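Local structure of type III restriction-modification enzyme EcoP15I Res subunit (Escherichia coli, 4ZCF) at residues C[203-208]-C[217-222]. The protein is the helicase-like ATPase and endonuclease subunit of a type III restriction enzyme, cleaving DNA together with its Mod partner. Residues are numbered along the deposited sequence; the frame is centred on the assembly and turned at random.
Sequences GLLDNQ and RAVKPF
Leu205 reaches Ala218 and Val219 with CG swung well off its backbone N (chi1 -121°) and CD1 roughly anti to CA (chi2 149°), a conformation that carries CD1 forward to the turn formed by residues 217-220. This one methyl makes the whole of the apolar contact: Leu205 CD1 lies 3.7 Å from Ala218 CB and equally 3.7 Å from Val219 CG2. The leucine thus ends against two neighbouring side chains, touching the methyl of Ala218 side-on, while its side chain runs across that of Val219 at about a right angle. In Val219, CG2 is the branch that faces Leu205. The backbones stay well apart, the CA atoms of Leu205 and Ala218 being separated by 7.7 Å.

Both segments belong to the first RecA-like domain of the helicase-like motor, whose parallel sheet includes strand 222-226, in the connection that runs through helix 212-217 into that strand. A type I beta turn spans Arg217 to Lys220, with Lys220 N donating to Arg217 O over 3.1 Å, and Lys220, the first residue to leave helical phi/psi, has positive phi and redirects the chain toward the strand. On the other side the loop 203-208 is curled back on itself, Gln208 N being hydrogen-bonded to Leu204 O at 3.0 Å. Leu205 and Val219 are buried: Leu205 also packs on Val171 of helix 165-172 and Leu41 of helix 36-41, and its backbone N is hydrogen-bonded to the Glu172 carboxylate. Val219 rests on Lys109 of strand 109-113, while Asn207 OD1 hydrogen-bonds Ser55 OG of a neighbouring subunit, probably Mod.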
loop_
_atom_site.group_PDB
_atom_site.type_symbol
_atom_site.label_atom_id
_atom_site.label_comp_id
_atom_site.label_asym_id
_atom_site.label_seq_id
_atom_site.Cartn_x
_atom_site.Cartn_y
_atom_site.Cartn_z
ATOM N N GLY C 203 -10.158 -12.557 9.350
ATOM C CA GLY C 203 -11.609 -12.619 9.433
ATOM C C GLY C 203 -12.228 -11.290 9.062
ATOM O O GLY C 203 -11.705 -10.231 9.432
ATOM N N LEU C 204 -13.314 -11.339 8.274
ATOM C CA LEU C 204 -14.081 -10.174 7.842
ATOM C C LEU C 204 -15.489 -10.292 8.433
ATOM O O LEU C 204 -15.899 -11.382 8.835
ATOM C CB LEU C 204 -14.188 -10.060 6.297
ATOM C CG LEU C 204 -12.930 -10.122 5.396
ATOM C CD1 LEU C 204 -13.330 -10.100 3.929
ATOM C CD2 LEU C 204 -11.989 -8.953 5.634
ATOM N N LEU C 205 -16.239 -9.179 8.433
ATOM C CA LEU C 205 -17.606 -9.071 8.930
ATOM C C LEU C 205 -17.730 -9.512 10.382
ATOM O O LEU C 205 -18.145 -10.643 10.669
ATOM C CB LEU C 205 -18.625 -9.773 8.006
ATOM C CG LEU C 205 -19.712 -8.865 7.467
ATOM C CD1 LEU C 205 -20.155 -9.308 6.127
ATOM C CD2 LEU C 205 -20.884 -8.775 8.404
ATOM N N ASP C 206 -17.341 -8.604 11.297
ATOM C CA ASP C 206 -17.351 -8.824 12.748
ATOM C C ASP C 206 -16.563 -10.117 13.078
ATOM O O ASP C 206 -17.009 -10.972 13.858
ATOM C CB ASP C 206 -18.803 -8.805 13.307
ATOM C CG ASP C 206 -18.933 -8.907 14.815
ATOM O OD1 ASP C 206 -17.978 -8.502 15.527
ATOM O OD2 ASP C 206 -19.980 -9.412 15.288
ATOM N N ASN C 207 -15.385 -10.248 12.406
ATOM C CA ASN C 207 -14.420 -11.348 12.484
ATOM C C ASN C 207 -15.060 -12.745 12.374
ATOM O O ASN C 207 -14.754 -13.635 13.171
ATOM C CB ASN C 207 -13.572 -11.204 13.747
ATOM C CG ASN C 207 -12.362 -12.104 13.782
ATOM O OD1 ASN C 207 -11.717 -12.369 12.766
ATOM N ND2 ASN C 207 -12.054 -12.615 14.950
ATOM N N GLN C 208 -15.954 -12.938 11.395
ATOM C CA GLN C 208 -16.668 -14.209 11.248
ATOM C C GLN C 208 -16.241 -15.067 10.066
ATOM O O GLN C 208 -16.220 -16.293 10.193
ATOM C CB GLN C 208 -18.181 -13.964 11.140
ATOM C CG GLN C 208 -18.890 -13.448 12.390
ATOM C CD GLN C 208 -20.357 -13.227 12.073
ATOM O OE1 GLN C 208 -20.723 -12.457 11.174
ATOM N NE2 GLN C 208 -21.238 -13.931 12.772
ATOM N N ARG C 217 -21.383 -12.985 0.668
ATOM C CA ARG C 217 -22.724 -13.536 0.852
ATOM C C ARG C 217 -23.420 -12.873 2.066
ATOM O O ARG C 217 -24.568 -12.444 1.942
ATOM C CB ARG C 217 -22.668 -15.059 0.987
ATOM C CG ARG C 217 -24.047 -15.690 1.173
ATOM C CD ARG C 217 -23.997 -17.104 1.694
ATOM N NE ARG C 217 -23.300 -18.012 0.777
ATOM C CZ ARG C 217 -22.179 -18.663 1.073
ATOM N NH1 ARG C 217 -21.614 -18.517 2.264
ATOM N NH2 ARG C 217 -21.623 -19.474 0.186
ATOM N N ALA C 218 -22.694 -12.734 3.202
ATOM C CA ALA C 218 -23.150 -12.134 4.468
ATOM C C ALA C 218 -23.522 -10.643 4.390
ATOM O O ALA C 218 -24.251 -10.139 5.259
ATOM C CB ALA C 218 -22.105 -12.347 5.545
ATOM N N VAL C 219 -22.998 -9.936 3.373
ATOM C CA VAL C 219 -23.257 -8.516 3.121
ATOM C C VAL C 219 -24.707 -8.331 2.563
ATOM O O VAL C 219 -25.247 -7.217 2.602
ATOM C CB VAL C 219 -22.119 -7.959 2.211
ATOM C CG1 VAL C 219 -22.611 -6.978 1.155
ATOM C CG2 VAL C 219 -21.005 -7.352 3.047
ATOM N N LYS C 220 -25.342 -9.453 2.121
ATOM C CA LYS C 220 -26.681 -9.548 1.530
ATOM C C LYS C 220 -26.703 -8.630 0.308
ATOM O O LYS C 220 -27.283 -7.551 0.359
ATOM C CB LYS C 220 -27.794 -9.230 2.560
ATOM C CG LYS C 220 -27.890 -10.214 3.723
ATOM C CD LYS C 220 -28.712 -9.606 4.859
ATOM C CE LYS C 220 -28.364 -10.165 6.223
ATOM N NZ LYS C 220 -28.447 -9.123 7.286
ATOM N N PRO C 221 -25.987 -8.981 -0.781
ATOM C CA PRO C 221 -25.868 -8.025 -1.896
ATOM C C PRO C 221 -26.946 -8.018 -2.975
ATOM O O PRO C 221 -27.676 -8.996 -3.154
ATOM C CB PRO C 221 -24.497 -8.366 -2.486
ATOM C CG PRO C 221 -24.319 -9.819 -2.202
ATOM C CD PRO C 221 -25.173 -10.192 -1.024
ATOM N N PHE C 222 -26.983 -6.910 -3.734
ATOM C CA PHE C 222 -27.808 -6.706 -4.924
ATOM C C PHE C 222 -26.813 -6.772 -6.092
ATOM O O PHE C 222 -25.872 -5.973 -6.146
ATOM C CB PHE C 222 -28.546 -5.341 -4.870
ATOM C CG PHE C 222 -29.977 -5.416 -4.383
ATOM C CD1 PHE C 222 -30.272 -5.849 -3.097
ATOM C CD2 PHE C 222 -31.031 -5.071 -5.218
ATOM C CE1 PHE C 222 -31.593 -5.918 -2.654
ATOM C CE2 PHE C 222 -32.352 -5.142 -4.770
ATOM C CZ PHE C 222 -32.625 -5.575 -3.496
#